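Local atomic coordinates of uncharacterized protein PSPTO_3016 (PDB entry 3H9X), a protein that probably binds DNA, as an MmcQ/YjbR family member whose alpha-beta fold carries a "double wing" DNA-binding motif, although its cellular role is uncharacterized. Residues I7-A10 and Q11-D15; D45-A48 and E49-G52; E69-G72 and S73-K77; A102-I105 and H106-E110. All coordinates share one frame; numbering follows the deposited sequence.

Contact 1. Residues I7-A10 and Q11-D15; sequences IDYA and QKKYD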
ATOM      1  N   ILE A   7       2.331  -9.778  -1.852  1.00 39.58           N
ATOM      2  CA  ILE A   7       2.887  -9.899  -3.207  1.00 47.52           C
ATOM      3  C   ILE A   7       2.309 -11.112  -3.938  1.00 50.70           C
ATOM      4  O   ILE A   7       2.220 -11.129  -5.170  1.00 57.17           O
ATOM      5  CB  ILE A   7       4.459  -9.971  -3.230  1.00 42.09           C
ATOM      6  CG1 ILE A   7       4.933 -11.416  -3.238  1.00 50.80           C
ATOM      7  CG2 ILE A   7       5.049  -9.199  -2.077  1.00 38.64           C
ATOM      8  CD1 ILE A   7       5.211 -11.960  -4.632  1.00 52.65           C
ATOM      9  N   ASP A   8       1.911 -12.125  -3.178  1.00 52.25           N
ATOM     10  CA  ASP A   8       1.333 -13.318  -3.770  1.00 54.06           C
ATOM     11  C   ASP A   8      -0.079 -13.010  -4.251  1.00 54.67           C
ATOM     12  O   ASP A   8      -0.443 -13.345  -5.378  1.00 59.50           O
ATOM     13  CB  ASP A   8       1.295 -14.461  -2.756  1.00 61.10           C
ATOM     14  CG  ASP A   8       2.667 -15.059  -2.495  1.00 77.40           C
ATOM     15  OD1 ASP A   8       2.798 -15.845  -1.528  1.00 84.15           O
ATOM     16  OD2 ASP A   8       3.618 -14.754  -3.255  1.00 80.62           O
ATOM     17  N   TYR A   9      -0.882 -12.365  -3.413  1.00 45.45           N
ATOM     18  CA  TYR A   9      -2.238 -12.048  -3.829  1.00 45.08           C
ATOM     19  C   TYR A   9      -2.248 -11.237  -5.127  1.00 45.96           C
ATOM     20  O   TYR A   9      -3.071 -11.477  -6.001  1.00 41.57           O
ATOM     21  CB  TYR A   9      -2.969 -11.309  -2.707  1.00 39.86           C
ATOM     22  CG  TYR A   9      -4.332 -10.778  -3.098  1.00 48.66           C
ATOM     23  CD1 TYR A   9      -4.476  -9.502  -3.632  1.00 48.52           C
ATOM     24  CD2 TYR A   9      -5.484 -11.533  -2.895  1.00 50.78           C
ATOM     25  CE1 TYR A   9      -5.728  -8.991  -3.943  1.00 51.43           C
ATOM     26  CE2 TYR A   9      -6.745 -11.026  -3.209  1.00 50.98           C
ATOM     27  CZ  TYR A   9      -6.856  -9.760  -3.727  1.00 49.22           C
ATOM     28  OH  TYR A   9      -8.094  -9.252  -4.030  1.00 67.17           O
ATOM     29  N   ALA A  10      -1.319 -10.296  -5.255  1.00 47.98           N
ATOM     30  CA  ALA A  10      -1.233  -9.455  -6.446  1.00 55.08           C
ATOM     31  C   ALA A  10      -0.901 -10.266  -7.688  1.00 57.24           C
ATOM     32  O   ALA A  10      -1.461 -10.029  -8.758  1.00 57.31           O
ATOM     33  CB  ALA A  10      -0.184  -8.373  -6.251  1.00 55.95           C
ATOM     34  N   GLN A  11       0.023 -11.213  -7.538  1.00 60.68           N
ATOM     35  CA  GLN A  11       0.454 -12.077  -8.633  1.00 63.27           C
ATOM     36  C   GLN A  11      -0.697 -12.945  -9.157  1.00 69.20           C
ATOM     37  O   GLN A  11      -0.822 -13.169 -10.364  1.00 71.66           O
ATOM     38  CB  GLN A  11       1.610 -12.964  -8.159  1.00 63.45           C
ATOM     39  CG  GLN A  11       2.026 -14.070  -9.132  1.00 69.40           C
ATOM     40  CD  GLN A  11       2.475 -13.542 -10.487  1.00 66.20           C
ATOM     41  OE1 GLN A  11       3.393 -12.730 -10.571  1.00 63.50           O
ATOM     42  NE2 GLN A  11       1.831 -14.012 -11.554  1.00 64.07           N
ATOM     43  N   LYS A  12      -1.546 -13.420  -8.251  1.00 66.89           N
ATOM     44  CA  LYS A  12      -2.664 -14.260  -8.652  1.00 63.83           C
ATOM     45  C   LYS A  12      -3.888 -13.470  -9.110  1.00 62.63           C
ATOM     46  O   LYS A  12      -4.395 -13.698 -10.201  1.00 61.79           O
ATOM     47  CB  LYS A  12      -3.053 -15.194  -7.503  1.00 66.84           C
ATOM     48  CG  LYS A  12      -1.893 -15.973  -6.906  1.00 68.18           C
ATOM     49  CD  LYS A  12      -1.232 -16.911  -7.913  1.00 72.75           C
ATOM     50  CE  LYS A  12      -2.124 -18.099  -8.261  1.00 76.33           C
ATOM     51  NZ  LYS A  12      -1.453 -19.074  -9.171  1.00 58.69           N
ATOM     52  N   LYS A  13      -4.356 -12.543  -8.281  1.00 63.45           N
ATOM     53  CA  LYS A  13      -5.537 -11.755  -8.614  1.00 63.62           C
ATOM     54  C   LYS A  13      -5.342 -10.730  -9.704  1.00 63.11           C
ATOM     55  O   LYS A  13      -6.318 -10.187 -10.210  1.00 69.26           O
ATOM     56  CB  LYS A  13      -6.083 -11.034  -7.379  1.00 63.23           C
ATOM     57  CG  LYS A  13      -7.113 -11.828  -6.576  1.00 75.30           C
ATOM     58  CD  LYS A  13      -8.503 -11.833  -7.213  1.00 74.15           C
ATOM     59  CE  LYS A  13      -9.158 -10.464  -7.136  1.00 63.93           C
ATOM     60  NZ  LYS A  13      -8.336  -9.463  -7.852  1.00 60.64           N
ATOM     61  N   TYR A  14      -4.100 -10.446 -10.068  1.00 58.46           N
ATOM     62  CA  TYR A  14      -3.865  -9.445 -11.099  1.00 49.63           C
ATOM     63  C   TYR A  14      -2.773  -9.860 -12.057  1.00 53.94           C
ATOM     64  O   TYR A  14      -2.557  -9.207 -13.070  1.00 49.27           O
ATOM     65  CB  TYR A  14      -3.503  -8.094 -10.462  1.00 46.25           C
ATOM     66  CG  TYR A  14      -4.579  -7.533  -9.551  1.00 39.54           C
ATOM     67  CD1 TYR A  14      -5.761  -7.020 -10.066  1.00 43.61           C
ATOM     68  CD2 TYR A  14      -4.436  -7.577  -8.172  1.00 40.04           C
ATOM     69  CE1 TYR A  14      -6.783  -6.569  -9.223  1.00 46.55           C
ATOM     70  CE2 TYR A  14      -5.440  -7.131  -7.321  1.00 38.88           C
ATOM     71  CZ  TYR A  14      -6.615  -6.633  -7.847  1.00 47.19           C
ATOM     72  OH  TYR A  14      -7.623  -6.227  -6.990  1.00 54.87           O
ATOM     73  N   ASP A  15      -2.080 -10.947 -11.740  1.00 61.22           N
ATOM     74  CA  ASP A  15      -1.011 -11.425 -12.607  1.00 67.90           C
ATOM     75  C   ASP A  15       0.033 -10.326 -12.842  1.00 68.02           C
ATOM     76  O   ASP A  15       0.525 -10.143 -13.951  1.00 60.66           O
ATOM     77  CB  ASP A  15      -1.614 -11.876 -13.936  1.00 77.66           C
ATOM     78  CG  ASP A  15      -0.739 -12.865 -14.665  1.00 86.88           C
ATOM     79  OD1 ASP A  15       0.280 -12.444 -15.255  1.00 85.45           O
ATOM     80  OD2 ASP A  15      -1.069 -14.071 -14.630  1.00 94.27           O
TER
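Tyr9 and Lys13 lie side by side on the last turns of the N-terminal alpha-helix, residues 3-13. Backbone bonds come first. Lys13 N donates to Tyr9 O at 2.8 Å, and Lys12 N donates to Asp8 O at 3.1 Å. Gln11 N donates to Ile7 O at 3.2 Å. Tyr14 N to Ala10 O is weak, and Tyr14 is the first residue to leave helical angles.

The main side-chain interaction is a CH-pi contact. Lys13 CG sits over one face of the Tyr9 ring, 3.8 Å from the ring centroid. Tyr9 CG is anti to the backbone N (chi1 173°), which swings the ring along the helix toward Lys13. Lys13 is bent at chi2, chi3 and chi4 and follows the phenol.

Aromatic packing is looser. Tyr9 and Tyr14 approach at a slant. Partners on helix 102-115 include His106, stacked on Tyr9, and Glu110, hydrogen-bonded to Tyr14 OH. The N-terminal helix is thus joined to the C-terminal one. Between the two tyrosines, Tyr9 CE1 and Tyr14 CE2 come closest, 3.9 Å apart.

Contact 2. Residues D45-A48 and E49-G52; sequences DIPA and EKIG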
ATOM      1  N   ASP A  45       9.138  -1.028   3.371  1.00 41.38           N
ATOM      2  CA  ASP A  45       9.561  -1.416   4.704  1.00 39.09           C
ATOM      3  C   ASP A  45      10.111  -0.123   5.298  1.00 40.04           C
ATOM      4  O   ASP A  45      11.170   0.334   4.878  1.00 41.33           O
ATOM      5  CB  ASP A  45      10.673  -2.449   4.614  1.00 42.60           C
ATOM      6  CG  ASP A  45      11.292  -2.751   5.956  1.00 50.69           C
ATOM      7  OD1 ASP A  45      10.562  -3.267   6.834  1.00 44.61           O
ATOM      8  OD2 ASP A  45      12.503  -2.477   6.127  1.00 48.96           O
ATOM      9  N   ILE A  46       9.406   0.465   6.260  1.00 38.70           N
ATOM     10  CA  ILE A  46       9.850   1.738   6.835  1.00 38.96           C
ATOM     11  C   ILE A  46       9.915   1.791   8.356  1.00 39.40           C
ATOM     12  O   ILE A  46       9.365   0.929   9.047  1.00 38.13           O
ATOM     13  CB  ILE A  46       8.929   2.906   6.391  1.00 37.49           C
ATOM     14  CG1 ILE A  46       7.504   2.659   6.898  1.00 39.17           C
ATOM     15  CG2 ILE A  46       8.947   3.035   4.881  1.00 34.03           C
ATOM     16  CD1 ILE A  46       6.574   3.845   6.771  1.00 43.78           C
ATOM     17  N   PRO A  47      10.606   2.812   8.900  1.00 40.00           N
ATOM     18  CA  PRO A  47      10.726   2.975  10.350  1.00 38.22           C
ATOM     19  C   PRO A  47       9.343   3.346  10.909  1.00 42.94           C
ATOM     20  O   PRO A  47       8.712   4.284  10.433  1.00 50.12           O
ATOM     21  CB  PRO A  47      11.727   4.122  10.482  1.00 36.13           C
ATOM     22  CG  PRO A  47      12.575   3.975   9.262  1.00 28.85           C
ATOM     23  CD  PRO A  47      11.545   3.716   8.204  1.00 41.74           C
ATOM     24  N   ALA A  48       8.871   2.609  11.906  1.00 43.69           N
ATOM     25  CA  ALA A  48       7.567   2.872  12.489  1.00 43.85           C
ATOM     26  C   ALA A  48       7.307   4.368  12.697  1.00 51.55           C
ATOM     27  O   ALA A  48       6.208   4.864  12.401  1.00 60.08           O
ATOM     28  CB  ALA A  48       7.430   2.119  13.807  1.00 43.02           C
ATOM     29  N   GLU A  49       8.327   5.085  13.178  1.00 55.59           N
ATOM     30  CA  GLU A  49       8.234   6.529  13.454  1.00 59.66           C
ATOM     31  C   GLU A  49       7.707   7.378  12.280  1.00 59.79           C
ATOM     32  O   GLU A  49       6.845   8.229  12.484  1.00 60.47           O
ATOM     33  CB  GLU A  49       9.606   7.068  13.906  1.00 61.44           C
ATOM     34  CG  GLU A  49      10.678   7.044  12.810  1.00 75.72           C
ATOM     35  CD  GLU A  49      11.727   8.164  12.959  1.00 82.28           C
ATOM     36  OE1 GLU A  49      11.328   9.358  13.119  1.00 78.20           O
ATOM     37  OE2 GLU A  49      12.954   7.853  12.883  1.00 84.35           O
ATOM     38  N   LYS A  50       8.224   7.143  11.070  1.00 54.35           N
ATOM     39  CA  LYS A  50       7.802   7.867   9.863  1.00 50.89           C
ATOM     40  C   LYS A  50       6.269   7.989   9.659  1.00 51.11           C
ATOM     41  O   LYS A  50       5.817   8.852   8.887  1.00 40.67           O
ATOM     42  CB  LYS A  50       8.405   7.224   8.606  1.00 53.19           C
ATOM     43  CG  LYS A  50       9.908   7.449   8.402  1.00 57.86           C
ATOM     44  CD  LYS A  50      10.183   8.842   7.827  1.00 60.55           C
ATOM     45  CE  LYS A  50      11.686   9.118   7.599  1.00 58.23           C
ATOM     46  NZ  LYS A  50      12.440   9.273   8.887  1.00 56.20           N
ATOM     47  N   ILE A  51       5.472   7.126  10.302  1.00 50.56           N
ATOM     48  CA  ILE A  51       4.007   7.228  10.175  1.00 53.97           C
ATOM     49  C   ILE A  51       3.303   7.344  11.524  1.00 58.16           C
ATOM     50  O   ILE A  51       2.152   6.900  11.684  1.00 63.46           O
ATOM     51  CB  ILE A  51       3.345   6.040   9.414  1.00 53.28           C
ATOM     52  CG1 ILE A  51       3.552   4.727  10.185  1.00 52.97           C
ATOM     53  CG2 ILE A  51       3.862   5.995   7.986  1.00 43.29           C
ATOM     54  CD1 ILE A  51       2.676   3.583   9.664  1.00 51.50           C
ATOM     55  N   GLY A  52       3.997   7.932  12.493  1.00 54.86           N
ATOM     56  CA  GLY A  52       3.393   8.146  13.795  1.00 55.97           C
ATOM     57  C   GLY A  52       3.452   7.034  14.820  1.00 51.81           C
ATOM     58  O   GLY A  52       3.439   7.299  16.027  1.00 48.53           O
TER
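Ile46 and Ile51 meet where the chain leaves strand 39-47 of the antiparallel sheet and enters a short 3-10 turn. Ile46 is buried, and its CB points toward the turn. CG1 stands between the backbone N and the carbonyl carbon (chi1 62°). CG2 lies on the other branch, beside the backbone N. From CG1 the chain runs on extended to CD1. That methyl does the touching: Ile46 CD1 lies 3.7 Å from Ile51 CG2 and 4.3 Å from Lys50 CB. The two isoleucine side chains cross at about a right angle. Around them, Ile46 also packs on Val59 and Val61 of strand 58-65.

Pro47 touches both residues that follow Ala48. Pro47 CB is 3.9 Å from Glu49 CG, and Pro47 CD is 4.1 Å from Lys50 CG. Lys50 and the proline ring run alongside each other in the same direction.

Two backbone bonds close the turn with i to i+3 spacing. The one from Lys50 N to Pro47 O is weak. Ile51 N donates to Ala48 O at 3.2 Å, a straighter bond with an angle of 164° at the hydrogen. Gly52 N then donates to Glu49 O. Gly52 takes a positive phi (86°), a region that favours glycine. The same carbonyl that receives Ile51 N also meets its side chain, with Ile51 CG1 3.5 Å from Ala48 O.

Contact 3. Residues E69-G72 and S73-K77; sequences ELVG and SLRKK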
ATOM      1  N   GLU A  69     -12.560  11.812  -1.477  1.00 54.31           N
ATOM      2  CA  GLU A  69     -13.599  11.994  -0.457  1.00 52.18           C
ATOM      3  C   GLU A  69     -13.621  10.855   0.564  1.00 48.60           C
ATOM      4  O   GLU A  69     -14.390  10.889   1.522  1.00 47.20           O
ATOM      5  CB  GLU A  69     -14.990  12.155  -1.101  1.00 52.50           C
ATOM      6  CG  GLU A  69     -15.628  10.890  -1.679  1.00 54.32           C
ATOM      7  CD  GLU A  69     -15.322  10.674  -3.151  1.00 58.97           C
ATOM      8  OE1 GLU A  69     -16.013   9.841  -3.777  1.00 60.34           O
ATOM      9  OE2 GLU A  69     -14.395  11.323  -3.688  1.00 52.81           O
ATOM     10  N   LEU A  70     -12.772   9.848   0.362  1.00 48.36           N
ATOM     11  CA  LEU A  70     -12.707   8.717   1.282  1.00 45.72           C
ATOM     12  C   LEU A  70     -11.448   8.716   2.143  1.00 43.96           C
ATOM     13  O   LEU A  70     -11.372   7.996   3.135  1.00 40.90           O
ATOM     14  CB  LEU A  70     -12.794   7.403   0.511  1.00 37.46           C
ATOM     15  CG  LEU A  70     -14.123   7.184  -0.200  1.00 39.50           C
ATOM     16  CD1 LEU A  70     -14.034   5.952  -1.066  1.00 33.98           C
ATOM     17  CD2 LEU A  70     -15.250   7.051   0.820  1.00 28.17           C
ATOM     18  N   VAL A  71     -10.463   9.528   1.771  1.00 45.68           N
ATOM     19  CA  VAL A  71      -9.215   9.587   2.525  1.00 43.15           C
ATOM     20  C   VAL A  71      -9.425   9.983   3.981  1.00 42.45           C
ATOM     21  O   VAL A  71      -8.781   9.436   4.879  1.00 42.77           O
ATOM     22  CB  VAL A  71      -8.222  10.567   1.881  1.00 36.87           C
ATOM     23  CG1 VAL A  71      -6.951  10.641   2.707  1.00 33.77           C
ATOM     24  CG2 VAL A  71      -7.896  10.121   0.478  1.00 24.43           C
ATOM     25  N   GLY A  72     -10.321  10.937   4.206  1.00 45.92           N
ATOM     26  CA  GLY A  72     -10.602  11.391   5.553  1.00 42.74           C
ATOM     27  C   GLY A  72     -11.198  10.309   6.432  1.00 48.74           C
ATOM     28  O   GLY A  72     -10.757  10.127   7.568  1.00 52.08           O
ATOM     29  N   SER A  73     -12.197   9.593   5.909  1.00 47.78           N
ATOM     30  CA  SER A  73     -12.878   8.514   6.632  1.00 47.39           C
ATOM     31  C   SER A  73     -12.023   7.252   6.817  1.00 44.80           C
ATOM     32  O   SER A  73     -12.008   6.648   7.891  1.00 42.11           O
ATOM     33  CB  SER A  73     -14.177   8.159   5.910  1.00 49.02           C
ATOM     34  OG  SER A  73     -13.936   7.907   4.540  1.00 58.12           O
ATOM     35  N   LEU A  74     -11.321   6.849   5.765  1.00 45.94           N
ATOM     36  CA  LEU A  74     -10.455   5.682   5.844  1.00 41.45           C
ATOM     37  C   LEU A  74      -9.389   5.897   6.909  1.00 44.55           C
ATOM     38  O   LEU A  74      -9.228   5.063   7.788  1.00 49.45           O
ATOM     39  CB  LEU A  74      -9.782   5.433   4.498  1.00 38.53           C
ATOM     40  CG  LEU A  74     -10.282   4.248   3.666  1.00 42.79           C
ATOM     41  CD1 LEU A  74     -11.795   4.298   3.541  1.00 46.34           C
ATOM     42  CD2 LEU A  74      -9.632   4.270   2.282  1.00 43.28           C
ATOM     43  N   ARG A  75      -8.671   7.018   6.833  1.00 40.72           N
ATOM     44  CA  ARG A  75      -7.609   7.339   7.793  1.00 42.67           C
ATOM     45  C   ARG A  75      -8.034   7.256   9.242  1.00 44.72           C
ATOM     46  O   ARG A  75      -7.188   7.192  10.125  1.00 49.66           O
ATOM     47  CB  ARG A  75      -7.048   8.739   7.526  1.00 39.55           C
ATOM     48  CG  ARG A  75      -6.068   8.796   6.369  1.00 42.54           C
ATOM     49  CD  ARG A  75      -5.686  10.220   5.984  1.00 43.30           C
ATOM     50  NE  ARG A  75      -5.052  10.972   7.063  1.00 54.71           N
ATOM     51  CZ  ARG A  75      -4.594  12.213   6.927  1.00 57.52           C
ATOM     52  NH1 ARG A  75      -4.688  12.836   5.762  1.00 51.56           N
ATOM     53  NH2 ARG A  75      -4.056  12.839   7.962  1.00 63.63           N
ATOM     54  N   LYS A  76      -9.344   7.265   9.476  1.00 50.75           N
ATOM     55  CA  LYS A  76      -9.908   7.191  10.822  1.00 53.48           C
ATOM     56  C   LYS A  76      -9.914   5.747  11.319  1.00 56.08           C
ATOM     57  O   LYS A  76     -10.002   5.493  12.524  1.00 50.68           O
ATOM     58  CB  LYS A  76     -11.341   7.758  10.836  1.00 56.60           C
ATOM     59  CG  LYS A  76     -11.456   9.211  11.344  1.00 60.68           C
ATOM     60  CD  LYS A  76     -12.706   9.940  10.817  1.00 60.95           C
ATOM     61  CE  LYS A  76     -14.011   9.198  11.125  1.00 63.26           C
ATOM     62  NZ  LYS A  76     -15.161   9.715  10.277  1.00 69.51           N
ATOM     63  N   LYS A  77      -9.829   4.798  10.393  1.00 57.32           N
ATOM     64  CA  LYS A  77      -9.809   3.404  10.800  1.00 58.60           C
ATOM     65  C   LYS A  77      -8.456   3.077  11.412  1.00 58.96           C
ATOM     66  O   LYS A  77      -7.462   3.783  11.185  1.00 48.29           O
ATOM     67  CB  LYS A  77     -10.071   2.462   9.615  1.00 56.54           C
ATOM     68  CG  LYS A  77     -11.509   2.404   9.202  1.00 58.39           C
ATOM     69  CD  LYS A  77     -11.758   1.318   8.191  1.00 57.43           C
ATOM     70  CE  LYS A  77     -13.236   1.263   7.848  1.00 60.90           C
ATOM     71  NZ  LYS A  77     -13.539   0.138   6.923  1.00 68.92           N
TER
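Leu70 O takes two hydrogen bonds from the next turn of the chain. Leu74 N donates to Leu70 O at 2.9 Å, and this bond is nearly straight, 169° at the hydrogen. The other comes from the side chain of Ser73: Ser73 OG donates to Leu70 O, also at 2.9 Å. The hydroxyl does not come in line with the carbonyl but stands above its plane. Its first torsion (chi1 52°) turns OG back over the preceding turn, which brings it to this oxygen. The hydroxyl proton is thus used inside the helix.

Val71 O is the next acceptor. Arg75 N donates to Val71 O at 3.1 Å. The Arg75 side chain starts out beside Val71 O, with CB and CG both close to it. Farther along, Arg75 CD rests against Val71 CG1 at 3.5 Å. This methyl lies near the plane of the guanidinium group, at its edge. Val71 and Arg75 both pack on Ile92 of strand 91-95 as well.

Two more backbone bonds have i to i+3 spacing. Lys76 N donates to Ser73 O, and Lys77 N donates to Leu74 O at 2.7 Å. Leu70 and Leu74 approach loosely, with Leu70 CB 4.5 Å from Leu74 CD1. The arrangement is that of a short helical turn around Val71-Leu74, with a type I beta turn from Leu74 to Lys77.

Contact 4. Residues A102-I105 and H106-E110; sequences AKEI and HSLIE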
ATOM      1  N   ALA A 102      -7.589  -8.654   6.028  1.00 54.64           N
ATOM      2  CA  ALA A 102      -7.196  -9.040   4.671  1.00 52.63           C
ATOM      3  C   ALA A 102      -8.364  -8.794   3.709  1.00 58.24           C
ATOM      4  O   ALA A 102      -8.149  -8.336   2.582  1.00 61.61           O
ATOM      5  CB  ALA A 102      -6.783 -10.517   4.630  1.00 46.26           C
ATOM      6  N   LYS A 103      -9.600  -9.076   4.136  1.00 58.41           N
ATOM      7  CA  LYS A 103     -10.738  -8.851   3.237  1.00 53.11           C
ATOM      8  C   LYS A 103     -10.840  -7.373   2.889  1.00 50.89           C
ATOM      9  O   LYS A 103     -10.903  -7.017   1.709  1.00 57.14           O
ATOM     10  CB  LYS A 103     -12.060  -9.325   3.859  1.00 52.78           C
ATOM     11  CG  LYS A 103     -13.222  -9.395   2.844  1.00 58.97           C
ATOM     12  CD  LYS A 103     -14.582  -9.663   3.526  1.00 63.22           C
ATOM     13  CE  LYS A 103     -15.060  -8.412   4.280  1.00 67.47           C
ATOM     14  NZ  LYS A 103     -16.228  -8.609   5.223  1.00 61.76           N
ATOM     15  N   GLU A 104     -10.861  -6.521   3.919  1.00 45.81           N
ATOM     16  CA  GLU A 104     -10.950  -5.065   3.736  1.00 45.32           C
ATOM     17  C   GLU A 104      -9.756  -4.580   2.906  1.00 48.37           C
ATOM     18  O   GLU A 104      -9.882  -3.663   2.099  1.00 45.56           O
ATOM     19  CB  GLU A 104     -10.950  -4.365   5.090  1.00 47.37           C
ATOM     20  CG  GLU A 104     -10.973  -2.836   5.018  1.00 58.57           C
ATOM     21  CD  GLU A 104     -12.270  -2.266   4.443  1.00 67.72           C
ATOM     22  OE1 GLU A 104     -13.364  -2.540   5.039  1.00 65.18           O
ATOM     23  OE2 GLU A 104     -12.194  -1.534   3.406  1.00 58.20           O
ATOM     24  N   ILE A 105      -8.597  -5.202   3.112  1.00 46.36           N
ATOM     25  CA  ILE A 105      -7.421  -4.842   2.345  1.00 42.44           C
ATOM     26  C   ILE A 105      -7.582  -5.262   0.883  1.00 48.77           C
ATOM     27  O   ILE A 105      -7.235  -4.501  -0.012  1.00 56.70           O
ATOM     28  CB  ILE A 105      -6.147  -5.510   2.906  1.00 45.90           C
ATOM     29  CG1 ILE A 105      -5.779  -4.894   4.258  1.00 39.79           C
ATOM     30  CG2 ILE A 105      -4.998  -5.353   1.918  1.00 38.53           C
ATOM     31  CD1 ILE A 105      -4.645  -5.604   4.969  1.00 29.89           C
ATOM     32  N   HIS A 106      -8.096  -6.464   0.628  1.00 54.20           N
ATOM     33  CA  HIS A 106      -8.265  -6.927  -0.757  1.00 52.70           C
ATOM     34  C   HIS A 106      -9.132  -5.989  -1.569  1.00 56.07           C
ATOM     35  O   HIS A 106      -8.846  -5.739  -2.741  1.00 57.46           O
ATOM     36  CB  HIS A 106      -8.880  -8.327  -0.799  1.00 51.75           C
ATOM     37  CG  HIS A 106      -7.958  -9.396  -0.315  1.00 52.78           C
ATOM     38  ND1 HIS A 106      -8.405 -10.615   0.142  1.00 47.81           N
ATOM     39  CD2 HIS A 106      -6.611  -9.404  -0.160  1.00 52.27           C
ATOM     40  CE1 HIS A 106      -7.376 -11.327   0.567  1.00 55.71           C
ATOM     41  NE2 HIS A 106      -6.277 -10.614   0.395  1.00 52.83           N
ATOM     42  N   SER A 107     -10.192  -5.476  -0.947  1.00 54.68           N
ATOM     43  CA  SER A 107     -11.097  -4.565  -1.634  1.00 50.77           C
ATOM     44  C   SER A 107     -10.391  -3.245  -1.930  1.00 49.07           C
ATOM     45  O   SER A 107     -10.559  -2.684  -3.020  1.00 53.06           O
ATOM     46  CB  SER A 107     -12.360  -4.331  -0.800  1.00 49.81           C
ATOM     47  OG  SER A 107     -12.051  -3.794   0.468  1.00 64.29           O
ATOM     48  N   LEU A 108      -9.596  -2.758  -0.973  1.00 43.56           N
ATOM     49  CA  LEU A 108      -8.838  -1.512  -1.148  1.00 41.34           C
ATOM     50  C   LEU A 108      -7.817  -1.692  -2.286  1.00 39.04           C
ATOM     51  O   LEU A 108      -7.624  -0.788  -3.111  1.00 32.76           O
ATOM     52  CB  LEU A 108      -8.139  -1.126   0.163  1.00 36.92           C
ATOM     53  CG  LEU A 108      -9.068  -0.663   1.305  1.00 28.88           C
ATOM     54  CD1 LEU A 108      -8.308  -0.580   2.626  1.00 32.79           C
ATOM     55  CD2 LEU A 108      -9.662   0.676   0.967  1.00 23.22           C
ATOM     56  N   ILE A 109      -7.181  -2.869  -2.329  1.00 38.76           N
ATOM     57  CA  ILE A 109      -6.231  -3.199  -3.396  1.00 43.58           C
ATOM     58  C   ILE A 109      -7.002  -3.117  -4.734  1.00 44.96           C
ATOM     59  O   ILE A 109      -6.452  -2.672  -5.737  1.00 44.40           O
ATOM     60  CB  ILE A 109      -5.673  -4.661  -3.302  1.00 39.30           C
ATOM     61  CG1 ILE A 109      -5.073  -4.966  -1.920  1.00 35.35           C
ATOM     62  CG2 ILE A 109      -4.629  -4.873  -4.398  1.00 32.69           C
ATOM     63  CD1 ILE A 109      -3.728  -4.343  -1.633  1.00 42.89           C
ATOM     64  N   GLU A 110      -8.260  -3.573  -4.739  1.00 46.82           N
ATOM     65  CA  GLU A 110      -9.095  -3.548  -5.942  1.00 46.88           C
ATOM     66  C   GLU A 110      -9.444  -2.115  -6.320  1.00 45.00           C
ATOM     67  O   GLU A 110      -9.323  -1.719  -7.476  1.00 45.29           O
ATOM     68  CB  GLU A 110     -10.387  -4.356  -5.723  1.00 56.22           C
ATOM     69  CG  GLU A 110     -11.338  -4.434  -6.946  1.00 63.06           C
ATOM     70  CD  GLU A 110     -10.671  -4.989  -8.213  1.00 66.10           C
ATOM     71  OE1 GLU A 110     -10.076  -6.083  -8.151  1.00 65.34           O
ATOM     72  OE2 GLU A 110     -10.752  -4.333  -9.276  1.00 66.85           O
TER
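Ala102 and His106 begin a regular run of i to i+4 backbone bonds that covers both segments. His106 N donates to Ala102 O at 2.7 Å, and Ser107 N donates to Lys103 O at 3.2 Å. Leu108 N reaches Glu104 O, and Ile109 N reaches Ile105 O at 2.8 Å. All nine residues keep helical angles.

Glu104 O has a second donor. Ser107 OG bonds to Glu104 O at 2.7 Å, from the same face of the carbonyl plane as Leu108 N. The hydroxyl sits between its own backbone N and carbonyl carbon (chi1 59°), which directs it back along the helix.

These are the first nine residues of the C-terminal alpha-helix, 102-115, which lies against the antiparallel sheet. Leu108 packs on Leu64 of strand 58-65, and Ile109 packs on Ile62 and Leu64. Ile105 and Ile109 slant past each other on the buried side, with Ile105 CG2 3.9 Å from Ile109 CG1.

The His106 ring stands over the carbonyl of Ala102. Ala102 O lies 3.1 Å above the ring plane, displaced toward the rim. The Ala102 methyl is also near the ring, with Ala102 CB 4.2 Å from His106 CE1. Glu104 OE1 makes a long, weak ion pair with Lys77. The bend at chi2 (67°) brings Glu104 OE2 within 3.9 Å of Leu108 CG.

All four contacts are local, between neighbouring residues of the chain, but they sit differently in the fold. Contacts 1 and 3 are at the surface; contacts 2 and 4 are partly buried. Contacts 1 and 4 each lie within one helix, and together they join the N-terminal and C-terminal helices. Contact 3 is a short helix that meets contact 4 through packing of Leu74 on Leu108. Contact 2 joins a strand end to a 3-10 turn and touches none of the others; its centre is about 25 Å from that of contact 1. Chemistry follows place. Contact 1 relies on tyrosine rings, contact 2 on isoleucine methyls. Contacts 3 and 4 share a serine hydroxyl bonded to a carbonyl three residues back.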